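Local coordinates for putative general stress protein 26 (Jannaschia sp., PDB 2QEA) that is of uncharacterised function but is probably a flavin-binding oxidoreductase of the pyridoxamine 5'-phosphate oxidase-like family, at residues 78-83 with 119-124; 21-26 with 61-66; 10-15 with 72-77; 84-89 with 113-118. All blocks are in the same frame, centred on the assembly; numbering follows the deposited sequence. Where two conformers were deposited one is given.

Contact 1. Residues 78-83 with 119-124; sequences ADLDGT and FTPASG
A classic beta bulge, with A122 and S123 both facing D81, interrupts the antiparallel pairing of 78-83 with 119-124. Two donors grip the D81 carbonyl: A122 N lies in the carbonyl plane, 2.8 Å from D81 O, while S123 N, at 3.2 Å from D81 O, is tilted out of it. D81 N donates to S123 O over 2.8 Å. Beyond the bulge, T83 and T120 exchange backbone bonds, and a water that donates to T83 O also contacts T120 OG1. Glycine suits position 82, where a side chain would collide with T120 O and the F119 ring. F119 takes chi1 180°, which turns CG away from the backbone N and carries the ring obliquely to the opposite strand, bringing CZ of F119 to 3.7 Å from G82 N; CE2 of F119 meets CB of L80 at 4.2 Å. Reducing F119 to an alanine would probably open a gap beside the G82 backbone and strip L80 of an apolar neighbour. G124 is equally constrained: a CB there would hit D79 O and L80 CD2. The extra residue accentuates the local twist, consistent with the curled sheet of the FMN-binding split-barrel fold.

Contact 2. Residues 21-26 with 61-66; sequences LGIKGQ and GPQPAQ
Q66 N donates to G22 O over 2.8 Å, a nearly straight bond (172° at the hydrogen). G22 N answers Q66 O at 3.0 Å with a more bent bond (139°), completing a hydrogen-bonded antiparallel pair. Two residues on, K24 N reaches P64 O at 3.0 Å; proline has no N-H to return, so its carbonyl alone serves this step. Between them, the small A65 fits closely, its CB only 3.2 Å from G22 O. On the same face, CG2 of I23 rests against CB of Q63 at 3.8 Å. The chain then leaves the strand in a type II turn from I23 to Q26, where G25 readily adopts the positive phi required. K24 lies across P64 at about a right angle, its CD 4.1 Å from P64 CB, and a bend at the last torsion (chi4 -64°) carries NZ over CB of Q66. There NZ forms a salt bridge with D81, while NE2 of Q66 bonds D79, both acceptors lying on strand 76-87. The chemistry is thus divided: the lysine's hydrocarbon stem crosses P64 at its CB and carbonyl oxygen, and its ammonium and the glutamine's amide carry polar links to the next strand.

Contact 3. Residues 10-15 with 72-77; sequences WDRLED and DGEGLY. With CA (calcium ion), chain E; CA (calcium ion), chain D.
CG of R12 stands anti to its carbonyl carbon (chi1 -62°) and the chain runs extended to NE, laying the arginine along the backbone of E74 and G75, whereas E74 bends at chi2 (-63°) and turns its carboxylate to D15. The E74 carboxyl carbon CD presses on D15 CB at 3.4 Å. The two acids cross at about a right angle, with E74 OE2 3.5 Å from D15 OD2, a like-charge approach. R12 makes no direct ion pair with E74: its guanidinium is nearly perpendicular to that carboxylate (84°), and R12 NE stays 5.3 Å from E74 OE1. Instead NE forms a salt bridge with E8, and NH1, 3.4 Å from G75 O, hydrogen-bonds T129 O. With E74 cut back to alanine, D15 CB would probably lose the carboxylate that covers it, and R12 CB and CG their contact with OE1. Deeper in, CD2 of L76 packs on the L13 backbone, 3.6 Å from L13 N, and on L13 CB. On the outer side, D11 O (2.4 Å), D11 OD1 (2.5 Å) and E14 OE1 (2.4 Å) bind one calcium ion; E14 OE2 binds the second, and D38 contributes to both sites. A water on the first ion donates to D15 OD1, making D15 a second-shell residue. G75, with positive phi, completes a G1 bulge with L76 opposite D71. Helix 2-13 is thereby seated against strands 76-87 and 114-129, where R12 and L76 share I128, while L13 leans on I44 of strand 44-49.

Contact 4. Residues 84-89 with 113-118; sequences LERSTD and DVCLLK
E85 and K118 form a hydrogen-bonded antiparallel pair in strands whose local directions are 137° apart and whose axes approach to 4.6 Å, with K118 N donating to E85 O at 2.9 Å and E85 N returning a longer, more bent bond to K118 O. Farther along, S87 N reaches L116 O at 3.0 Å, but this end of the ladder is loose. On one face, the side chains of E85 and K118 lie side by side and point the same way, CG of E85 being 4.2 Å from CB of K118. CG of E85 sits between the backbone N and the carbonyl carbon (chi1 59°), which tucks it against K118 O at 3.6 Å. L116 shares this face: its CD2 comes to 3.6 Å from D89 O and also meets the side chain of S87. The same leucine packs on A92 and L93 of helix 90-95 and, with S87 and K118, on W45 of strand 44-49. D89 is the N-cap of helix 90-95, its OD1 weakly capping E91 N, and the S87 hydroxyl weakly accepts D89 N. On the opposite face, CD1 of L84 is set obliquely against CB of L117 at 4.0 Å. The charged R86 also lies there; one modelled conformer places C115 SG over a guanidinium face, an approach left doubtful by the second. The chemistry is two-sided: the leucines pack the sheet on L54 of helix 53-57, with C115 and R86 reaching A55, while on the other face E85 OE2 and K118 NZ, 5.2 Å apart, probably attract only weakly.

In the fold
From the N terminus, helix 2-13 is the first element to be joined to a distant one: contact 3 closes a long loop by setting its end against the start of strand 76-87. Contact 2 lies wholly within that loop, pairing strand 19-23 with strand 63-71. The chain then runs along strand 76-87, and a second loop follows in series, closed by contact 1 on strand 114-129. Contact 4 falls inside it, pairing the same two strands nearer the intervening helices 90-95 and 99-104. No loops cross. Contacts 1, 2 and 4 touch directly through the shared sheet, as at Q63 with L84, whereas contact 3 meets contact 1 through W10 on P121.

Contact 1. Residues 78-83 with 119-124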
loop_
_atom_site.group_PDB
_atom_site.type_symbol
_atom_site.label_atom_id
_atom_site.label_comp_id
_atom_site.label_asym_id
_atom_site.label_seq_id
_atom_site.Cartn_x
_atom_site.Cartn_y
_atom_site.Cartn_z
ATOM N N ALA A 78 -1.400 6.421 3.069
ATOM C CA ALA A 78 -0.989 6.690 4.450
ATOM C C ALA A 78 0.009 5.685 5.007
ATOM O O ALA A 78 -0.176 4.487 4.832
ATOM C CB ALA A 78 -2.221 6.721 5.350
ATOM N N ASP A 79 1.066 6.190 5.645
ATOM C CA ASP A 79 2.048 5.379 6.360
ATOM C C ASP A 79 1.782 5.739 7.822
ATOM O O ASP A 79 2.071 6.862 8.236
ATOM C CB ASP A 79 3.483 5.730 5.934
ATOM C CG ASP A 79 4.549 4.880 6.636
ATOM O OD1 ASP A 79 4.215 3.922 7.369
ATOM O OD2 ASP A 79 5.748 5.169 6.445
ATOM N N LEU A 80 1.230 4.788 8.582
ATOM C CA LEU A 80 0.813 5.006 9.971
ATOM C C LEU A 80 1.639 4.241 11.001
ATOM O O LEU A 80 1.888 3.057 10.815
ATOM C CB LEU A 80 -0.635 4.542 10.138
ATOM C CG LEU A 80 -1.694 5.080 9.175
ATOM C CD1 LEU A 80 -2.986 4.331 9.413
ATOM C CD2 LEU A 80 -1.880 6.574 9.338
ATOM N N ASP A 81 2.047 4.929 12.071
ATOM C CA ASP A 81 2.693 4.313 13.238
ATOM C C ASP A 81 1.585 4.158 14.275
ATOM O O ASP A 81 0.717 5.031 14.397
ATOM C CB ASP A 81 3.823 5.182 13.815
ATOM C CG ASP A 81 5.066 5.209 12.937
ATOM O OD1 ASP A 81 5.397 4.187 12.293
ATOM O OD2 ASP A 81 5.740 6.257 12.910
ATOM N N GLY A 82 1.623 3.058 15.025
ATOM C CA GLY A 82 0.605 2.783 16.037
ATOM C C GLY A 82 0.937 1.637 16.970
ATOM O O GLY A 82 2.109 1.336 17.189
ATOM N N THR A 83 -0.110 1.017 17.519
ATOM C CA THR A 83 0.003 -0.104 18.455
ATOM C C THR A 83 -0.957 -1.220 18.032
ATOM O O THR A 83 -2.153 -0.966 17.882
ATOM C CB THR A 83 -0.363 0.344 19.887
ATOM O OG1 THR A 83 0.438 1.476 20.257
ATOM C CG2 THR A 83 -0.142 -0.786 20.896
ATOM N N PHE A 119 -5.605 -2.263 15.789
ATOM C CA PHE A 119 -4.509 -1.338 15.488
ATOM C C PHE A 119 -4.990 0.079 15.796
ATOM O O PHE A 119 -5.922 0.563 15.150
ATOM C CB PHE A 119 -4.079 -1.442 14.021
ATOM C CG PHE A 119 -2.958 -0.506 13.654
ATOM C CD1 PHE A 119 -1.631 -0.865 13.892
ATOM C CD2 PHE A 119 -3.227 0.749 13.088
ATOM C CE1 PHE A 119 -0.584 0.010 13.567
ATOM C CE2 PHE A 119 -2.189 1.632 12.759
ATOM C CZ PHE A 119 -0.863 1.262 12.997
ATOM N N THR A 120 -4.356 0.727 16.774
ATOM C CA THR A 120 -4.674 2.104 17.158
ATOM C C THR A 120 -3.595 2.996 16.537
ATOM O O THR A 120 -2.433 2.887 16.933
ATOM C CB THR A 120 -4.676 2.287 18.699
ATOM O OG1 THR A 120 -5.648 1.414 19.289
ATOM C CG2 THR A 120 -5.005 3.729 19.075
ATOM N N PRO A 121 -3.950 3.838 15.532
ATOM C CA PRO A 121 -2.938 4.745 14.983
ATOM C C PRO A 121 -2.534 5.848 15.973
ATOM O O PRO A 121 -3.393 6.394 16.676
ATOM C CB PRO A 121 -3.635 5.356 13.754
ATOM C CG PRO A 121 -4.774 4.468 13.466
ATOM C CD PRO A 121 -5.223 3.993 14.802
ATOM N N ALA A 122 -1.232 6.124 16.030
ATOM C CA ALA A 122 -0.647 7.174 16.869
ATOM C C ALA A 122 -0.398 8.410 16.011
ATOM O O ALA A 122 -0.770 9.522 16.392
ATOM C CB ALA A 122 0.652 6.691 17.477
ATOM N N SER A 123 0.256 8.200 14.868
ATOM C CA SER A 123 0.552 9.261 13.898
ATOM C C SER A 123 0.840 8.691 12.510
ATOM O O SER A 123 0.944 7.474 12.343
ATOM C CB SER A 123 1.746 10.084 14.375
ATOM O OG SER A 123 2.873 9.252 14.590
ATOM N N GLY A 124 0.961 9.572 11.523
ATOM C CA GLY A 124 1.267 9.148 10.155
ATOM C C GLY A 124 1.233 10.248 9.114
ATOM O O GLY A 124 0.606 11.286 9.336
HETATM O O HOH W 1 -4.440 -0.987 19.422
#

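Contact 2. Residues 21-26 with 61-66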
loop_
_atom_site.group_PDB
_atom_site.type_symbol
_atom_site.label_atom_id
_atom_site.label_comp_id
_atom_site.label_asym_id
_atom_site.label_seq_id
_atom_site.Cartn_x
_atom_site.Cartn_y
_atom_site.Cartn_z
ATOM N N LEU A 21 0.092 -4.535 6.905
ATOM C CA LEU A 21 0.266 -4.502 8.369
ATOM C C LEU A 21 1.511 -5.251 8.841
ATOM O O LEU A 21 1.924 -6.235 8.225
ATOM C CB LEU A 21 -0.970 -5.119 9.031
ATOM C CG LEU A 21 -1.117 -5.108 10.558
ATOM C CD1 LEU A 21 -1.109 -3.691 11.119
ATOM C CD2 LEU A 21 -2.402 -5.828 10.943
ATOM N N GLY A 22 2.079 -4.791 9.956
ATOM C CA GLY A 22 3.267 -5.416 10.536
ATOM C C GLY A 22 3.685 -4.857 11.888
ATOM O O GLY A 22 3.374 -3.706 12.212
ATOM N N ILE A 23 4.379 -5.691 12.666
ATOM C CA ILE A 23 4.923 -5.325 13.981
ATOM C C ILE A 23 6.329 -4.794 13.714
ATOM O O ILE A 23 7.079 -5.411 12.953
ATOM C CB ILE A 23 4.972 -6.544 14.945
ATOM C CG1 ILE A 23 3.566 -7.128 15.144
ATOM C CG2 ILE A 23 5.567 -6.148 16.294
ATOM C CD1 ILE A 23 3.518 -8.362 16.008
ATOM N N LYS A 24 6.684 -3.664 14.333
ATOM C CA LYS A 24 8.001 -3.027 14.117
ATOM C C LYS A 24 9.167 -3.903 14.578
ATOM O O LYS A 24 9.144 -4.434 15.690
ATOM C CB LYS A 24 8.081 -1.652 14.787
ATOM C CG LYS A 24 7.198 -0.610 14.132
ATOM C CD LYS A 24 7.424 0.765 14.741
ATOM C CE LYS A 24 6.624 1.839 14.023
ATOM N NZ LYS A 24 7.053 2.011 12.596
ATOM N N GLY A 25 10.164 -4.053 13.704
ATOM C CA GLY A 25 11.339 -4.884 13.972
ATOM C C GLY A 25 11.129 -6.391 13.890
ATOM O O GLY A 25 11.982 -7.144 14.366
ATOM N N GLN A 26 10.012 -6.827 13.292
ATOM C CA GLN A 26 9.670 -8.249 13.131
ATOM C C GLN A 26 9.154 -8.518 11.714
ATOM O O GLN A 26 7.985 -8.267 11.414
ATOM C CB GLN A 26 8.625 -8.678 14.169
ATOM C CG GLN A 26 9.133 -8.660 15.612
ATOM C CD GLN A 26 8.084 -9.086 16.637
ATOM O OE1 GLN A 26 6.971 -9.492 16.291
ATOM N NE2 GLN A 26 8.442 -8.991 17.912
ATOM N N GLY A 61 1.368 -9.242 24.708
ATOM C CA GLY A 61 0.812 -7.897 24.953
ATOM C C GLY A 61 0.931 -6.945 23.764
ATOM O O GLY A 61 1.419 -7.355 22.705
ATOM N N PRO A 62 0.468 -5.678 23.917
ATOM C CA PRO A 62 0.566 -4.667 22.845
ATOM C C PRO A 62 2.002 -4.394 22.363
ATOM O O PRO A 62 2.921 -4.319 23.191
ATOM C CB PRO A 62 -0.033 -3.406 23.486
ATOM C CG PRO A 62 -0.896 -3.901 24.569
ATOM C CD PRO A 62 -0.224 -5.129 25.100
ATOM N N GLN A 63 2.171 -4.264 21.042
ATOM C CA GLN A 63 3.471 -4.027 20.395
ATOM C C GLN A 63 3.403 -2.858 19.403
ATOM O O GLN A 63 2.365 -2.686 18.757
ATOM C CB GLN A 63 3.897 -5.278 19.616
ATOM C CG GLN A 63 4.218 -6.501 20.473
ATOM C CD GLN A 63 5.464 -6.345 21.332
ATOM O OE1 GLN A 63 6.357 -5.547 21.035
ATOM N NE2 GLN A 63 5.533 -7.126 22.399
ATOM N N PRO A 64 4.496 -2.050 19.282
ATOM C CA PRO A 64 4.528 -0.998 18.248
ATOM C C PRO A 64 4.386 -1.609 16.847
ATOM O O PRO A 64 5.039 -2.616 16.548
ATOM C CB PRO A 64 5.915 -0.361 18.425
ATOM C CG PRO A 64 6.305 -0.674 19.809
ATOM C CD PRO A 64 5.724 -2.016 20.105
ATOM N N ALA A 65 3.522 -1.018 16.024
ATOM C CA ALA A 65 3.222 -1.545 14.694
ATOM C C ALA A 65 3.100 -0.469 13.626
ATOM O O ALA A 65 2.965 0.722 13.930
ATOM C CB ALA A 65 1.940 -2.358 14.755
ATOM N N GLN A 66 3.146 -0.926 12.376
ATOM C CA GLN A 66 3.024 -0.083 11.192
ATOM C C GLN A 66 1.874 -0.596 10.329
ATOM O O GLN A 66 1.687 -1.809 10.206
ATOM C CB GLN A 66 4.319 -0.115 10.380
ATOM C CG GLN A 66 4.349 0.850 9.187
ATOM C CD GLN A 66 5.629 0.776 8.375
ATOM O OE1 GLN A 66 6.488 -0.080 8.598
ATOM N NE2 GLN A 66 5.759 1.678 7.415
#

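Contact 3. Residues 10-15 with 72-77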
loop_
_atom_site.group_PDB
_atom_site.type_symbol
_atom_site.label_atom_id
_atom_site.label_comp_id
_atom_site.label_asym_id
_atom_site.label_seq_id
_atom_site.Cartn_x
_atom_site.Cartn_y
_atom_site.Cartn_z
ATOM N N TRP A 10 -10.422 8.574 8.175
ATOM C CA TRP A 10 -11.399 7.591 8.692
ATOM C C TRP A 10 -12.613 7.456 7.771
ATOM O O TRP A 10 -13.196 6.376 7.661
ATOM C CB TRP A 10 -11.887 7.954 10.100
ATOM C CG TRP A 10 -10.818 7.933 11.136
ATOM C CD1 TRP A 10 -10.282 9.009 11.776
ATOM C CD2 TRP A 10 -10.133 6.783 11.636
ATOM N NE1 TRP A 10 -9.315 8.603 12.658
ATOM C CE2 TRP A 10 -9.198 7.240 12.595
ATOM C CE3 TRP A 10 -10.220 5.405 11.375
ATOM C CZ2 TRP A 10 -8.350 6.368 13.298
ATOM C CZ3 TRP A 10 -9.377 4.532 12.076
ATOM C CH2 TRP A 10 -8.451 5.023 13.025
ATOM N N ASP A 11 -12.982 8.567 7.131
ATOM C CA ASP A 11 -14.085 8.620 6.177
ATOM C C ASP A 11 -13.829 7.664 5.004
ATOM O O ASP A 11 -14.699 6.858 4.674
ATOM C CB ASP A 11 -14.263 10.065 5.671
ATOM C CG ASP A 11 -15.538 10.286 4.891
ATOM O OD1 ASP A 11 -16.365 9.370 4.713
ATOM O OD2 ASP A 11 -15.749 11.429 4.436
ATOM N N ARG A 12 -12.637 7.735 4.416
ATOM C CA ARG A 12 -12.283 6.904 3.254
ATOM C C ARG A 12 -11.740 5.506 3.561
ATOM O O ARG A 12 -11.869 4.618 2.711
ATOM C CB ARG A 12 -11.304 7.654 2.359
ATOM C CG ARG A 12 -11.903 8.919 1.802
ATOM C CD ARG A 12 -10.943 9.579 0.882
ATOM N NE ARG A 12 -11.484 10.810 0.309
ATOM C CZ ARG A 12 -10.806 11.629 -0.494
ATOM N NH1 ARG A 12 -9.561 11.347 -0.877
ATOM N NH2 ARG A 12 -11.394 12.737 -0.944
ATOM N N LEU A 13 -11.159 5.307 4.750
ATOM C CA LEU A 13 -10.576 4.003 5.147
ATOM C C LEU A 13 -11.555 2.813 5.128
ATOM O O LEU A 13 -11.130 1.675 4.924
ATOM C CB LEU A 13 -9.877 4.104 6.518
ATOM C CG LEU A 13 -9.111 2.892 7.069
ATOM C CD1 LEU A 13 -8.066 2.398 6.086
ATOM C CD2 LEU A 13 -8.462 3.241 8.394
ATOM N N GLU A 14 -12.846 3.085 5.326
ATOM C CA GLU A 14 -13.915 2.065 5.272
ATOM C C GLU A 14 -13.984 1.313 3.945
ATOM O O GLU A 14 -14.136 0.089 3.931
ATOM C CB GLU A 14 -15.277 2.712 5.463
ATOM C CG GLU A 14 -15.522 3.284 6.823
ATOM C CD GLU A 14 -16.861 3.947 6.891
ATOM O OE1 GLU A 14 -17.137 4.841 6.061
ATOM O OE2 GLU A 14 -17.659 3.599 7.786
ATOM N N ASP A 15 -13.899 2.068 2.848
ATOM C CA ASP A 15 -13.926 1.507 1.486
ATOM C C ASP A 15 -12.588 0.900 1.009
ATOM O O ASP A 15 -12.537 0.345 -0.092
ATOM C CB ASP A 15 -14.419 2.565 0.483
ATOM C CG ASP A 15 -15.884 2.955 0.694
ATOM O OD1 ASP A 15 -16.435 2.738 1.795
ATOM O OD2 ASP A 15 -16.485 3.494 -0.259
ATOM N N ASP A 72 -5.923 3.744 -4.914
ATOM C CA ASP A 72 -6.225 4.686 -6.010
ATOM C C ASP A 72 -7.720 4.979 -6.158
ATOM O O ASP A 72 -8.090 6.118 -6.463
ATOM C CB ASP A 72 -5.670 4.176 -7.358
ATOM C CG ASP A 72 -4.146 4.061 -7.378
ATOM O OD1 ASP A 72 -3.447 4.824 -6.682
ATOM O OD2 ASP A 72 -3.637 3.206 -8.128
ATOM N N GLY A 73 -8.563 3.960 -5.963
ATOM C CA GLY A 73 -10.028 4.096 -6.048
ATOM C C GLY A 73 -10.596 5.127 -5.087
ATOM O O GLY A 73 -11.482 5.902 -5.459
ATOM N N GLU A 74 -10.069 5.130 -3.861
ATOM C CA GLU A 74 -10.440 6.094 -2.814
ATOM C C GLU A 74 -9.508 7.306 -2.735
ATOM O O GLU A 74 -9.909 8.342 -2.208
ATOM C CB GLU A 74 -10.503 5.396 -1.445
ATOM C CG GLU A 74 -11.615 4.349 -1.340
ATOM C CD GLU A 74 -13.008 4.955 -1.489
ATOM O OE1 GLU A 74 -13.323 5.918 -0.751
ATOM O OE2 GLU A 74 -13.788 4.459 -2.329
ATOM N N GLY A 75 -8.288 7.188 -3.261
ATOM C CA GLY A 75 -7.303 8.269 -3.202
ATOM C C GLY A 75 -6.811 8.522 -1.785
ATOM O O GLY A 75 -6.623 9.676 -1.397
ATOM N N LEU A 76 -6.634 7.440 -1.019
ATOM C CA LEU A 76 -6.155 7.482 0.361
ATOM C C LEU A 76 -4.815 6.764 0.401
ATOM O O LEU A 76 -4.736 5.580 0.062
ATOM C CB LEU A 76 -7.144 6.793 1.306
ATOM C CG LEU A 76 -6.800 6.764 2.804
ATOM C CD1 LEU A 76 -6.621 8.170 3.368
ATOM C CD2 LEU A 76 -7.871 6.016 3.570
ATOM N N TYR A 77 -3.774 7.497 0.792
ATOM C CA TYR A 77 -2.410 6.976 0.915
ATOM C C TYR A 77 -1.947 7.372 2.311
ATOM O O TYR A 77 -2.112 8.533 2.698
ATOM C CB TYR A 77 -1.505 7.567 -0.170
ATOM C CG TYR A 77 -2.094 7.467 -1.561
ATOM C CD1 TYR A 77 -1.868 6.343 -2.362
ATOM C CD2 TYR A 77 -2.911 8.489 -2.071
ATOM C CE1 TYR A 77 -2.430 6.242 -3.651
ATOM C CE2 TYR A 77 -3.479 8.398 -3.353
ATOM C CZ TYR A 77 -3.235 7.273 -4.136
ATOM O OH TYR A 77 -3.788 7.186 -5.393
HETATM CA CA CA E . -17.086 6.947 4.878
HETATM CA CA CA D . -19.965 4.599 6.987
HETATM O O HOH W 2 -17.637 5.364 2.777
#

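Contact 4. Residues 84-89 with 113-118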
loop_
_atom_site.group_PDB
_atom_site.type_symbol
_atom_site.label_atom_id
_atom_site.label_comp_id
_atom_site.label_asym_id
_atom_site.label_seq_id
_atom_site.Cartn_x
_atom_site.Cartn_y
_atom_site.Cartn_z
ATOM N N LEU A 84 -0.426 -2.431 17.838
ATOM C CA LEU A 84 -1.219 -3.621 17.489
ATOM C C LEU A 84 -1.369 -4.476 18.752
ATOM O O LEU A 84 -0.417 -4.615 19.524
ATOM C CB LEU A 84 -0.540 -4.430 16.379
ATOM C CG LEU A 84 -1.324 -5.592 15.754
ATOM C CD1 LEU A 84 -2.563 -5.089 15.023
ATOM C CD2 LEU A 84 -0.437 -6.377 14.798
ATOM N N GLU A 85 -2.560 -5.047 18.946
ATOM C CA GLU A 85 -2.855 -5.883 20.117
ATOM C C GLU A 85 -4.032 -6.832 19.907
ATOM O O GLU A 85 -4.825 -6.647 18.980
ATOM C CB GLU A 85 -3.165 -4.990 21.331
ATOM C CG GLU A 85 -4.357 -4.038 21.144
ATOM C CD GLU A 85 -4.597 -3.137 22.343
ATOM O OE1 GLU A 85 -4.676 -3.651 23.480
ATOM O OE2 GLU A 85 -4.742 -1.912 22.142
ATOM N N ARG A 86 -4.122 -7.833 20.791
ATOM C CA ARG A 86 -5.216 -8.807 20.831
ATOM C C ARG A 86 -6.454 -8.074 21.369
ATOM O O ARG A 86 -6.311 -7.198 22.227
ATOM C CB ARG A 86 -4.868 -9.941 21.821
ATOM C CG ARG A 86 -5.486 -11.312 21.552
ATOM C CD ARG A 86 -4.630 -12.127 20.583
ATOM N NE ARG A 86 -4.893 -13.566 20.673
ATOM C CZ ARG A 86 -4.179 -14.527 20.072
ATOM N NH1 ARG A 86 -3.134 -14.240 19.288
ATOM N NH2 ARG A 86 -4.516 -15.803 20.255
ATOM N N SER A 87 -7.643 -8.459 20.910
ATOM C CA SER A 87 -8.896 -7.898 21.415
ATOM C C SER A 87 -9.874 -9.038 21.681
ATOM O O SER A 87 -10.062 -9.900 20.817
ATOM C CB SER A 87 -9.502 -6.907 20.429
ATOM O OG SER A 87 -10.650 -6.298 20.995
ATOM N N THR A 88 -10.464 -9.039 22.879
ATOM C CA THR A 88 -11.495 -10.005 23.284
ATOM C C THR A 88 -12.872 -9.302 23.318
ATOM O O THR A 88 -13.751 -9.684 24.095
ATOM C CB THR A 88 -11.151 -10.626 24.663
ATOM O OG1 THR A 88 -11.134 -9.600 25.664
ATOM C CG2 THR A 88 -9.791 -11.319 24.622
ATOM N N ASP A 89 -13.052 -8.300 22.449
ATOM C CA ASP A 89 -14.269 -7.498 22.370
ATOM C C ASP A 89 -15.229 -8.221 21.421
ATOM O O ASP A 89 -15.050 -8.180 20.199
ATOM C CB ASP A 89 -13.920 -6.074 21.874
ATOM C CG ASP A 89 -15.111 -5.104 21.881
ATOM O OD1 ASP A 89 -16.201 -5.428 22.405
ATOM O OD2 ASP A 89 -14.939 -3.983 21.356
ATOM N N ASP A 113 -9.437 -20.976 16.162
ATOM C CA ASP A 113 -8.362 -20.285 15.431
ATOM C C ASP A 113 -8.586 -18.779 15.216
ATOM O O ASP A 113 -7.630 -18.087 14.880
ATOM C CB ASP A 113 -8.107 -20.961 14.070
ATOM C CG ASP A 113 -7.712 -22.437 14.194
ATOM O OD1 ASP A 113 -7.500 -22.935 15.324
ATOM O OD2 ASP A 113 -7.619 -23.107 13.141
ATOM N N VAL A 114 -9.815 -18.277 15.397
ATOM C CA VAL A 114 -10.119 -16.844 15.190
ATOM C C VAL A 114 -9.404 -15.952 16.216
ATOM O O VAL A 114 -9.334 -16.295 17.395
ATOM C CB VAL A 114 -11.655 -16.561 15.181
ATOM C CG1 VAL A 114 -11.967 -15.062 15.207
ATOM C CG2 VAL A 114 -12.282 -17.179 13.961
ATOM N N CYS A 115 -8.876 -14.825 15.729
ATOM C CA CYS A 115 -8.131 -13.850 16.527
ATOM C C CYS A 115 -8.399 -12.426 16.020
ATOM O O CYS A 115 -8.022 -12.096 14.891
ATOM C CB CYS A 115 -6.636 -14.169 16.435
ATOM S SG CYS A 115 -5.542 -12.983 17.214
ATOM N N LEU A 116 -9.050 -11.603 16.846
ATOM C CA LEU A 116 -9.353 -10.205 16.508
ATOM C C LEU A 116 -8.167 -9.330 16.924
ATOM O O LEU A 116 -7.775 -9.346 18.095
ATOM C CB LEU A 116 -10.630 -9.737 17.226
ATOM C CG LEU A 116 -11.161 -8.316 16.979
ATOM C CD1 LEU A 116 -11.514 -8.092 15.514
ATOM C CD2 LEU A 116 -12.375 -8.044 17.858
ATOM N N LEU A 117 -7.600 -8.594 15.961
ATOM C CA LEU A 117 -6.488 -7.662 16.194
ATOM C C LEU A 117 -6.994 -6.218 16.085
ATOM O O LEU A 117 -7.816 -5.915 15.215
ATOM C CB LEU A 117 -5.350 -7.895 15.197
ATOM C CG LEU A 117 -4.619 -9.243 15.222
ATOM C CD1 LEU A 117 -3.541 -9.255 14.154
ATOM C CD2 LEU A 117 -4.010 -9.545 16.591
ATOM N N LYS A 118 -6.497 -5.348 16.972
ATOM C CA LYS A 118 -6.871 -3.931 17.040
ATOM C C LYS A 118 -5.616 -3.075 16.850
ATOM O O LYS A 118 -4.681 -3.167 17.653
ATOM C CB LYS A 118 -7.508 -3.631 18.405
ATOM C CG LYS A 118 -8.012 -2.193 18.609
ATOM C CD LYS A 118 -8.546 -1.984 20.024
ATOM C CE LYS A 118 -9.076 -0.568 20.221
ATOM N NZ LYS A 118 -9.632 -0.346 21.582
#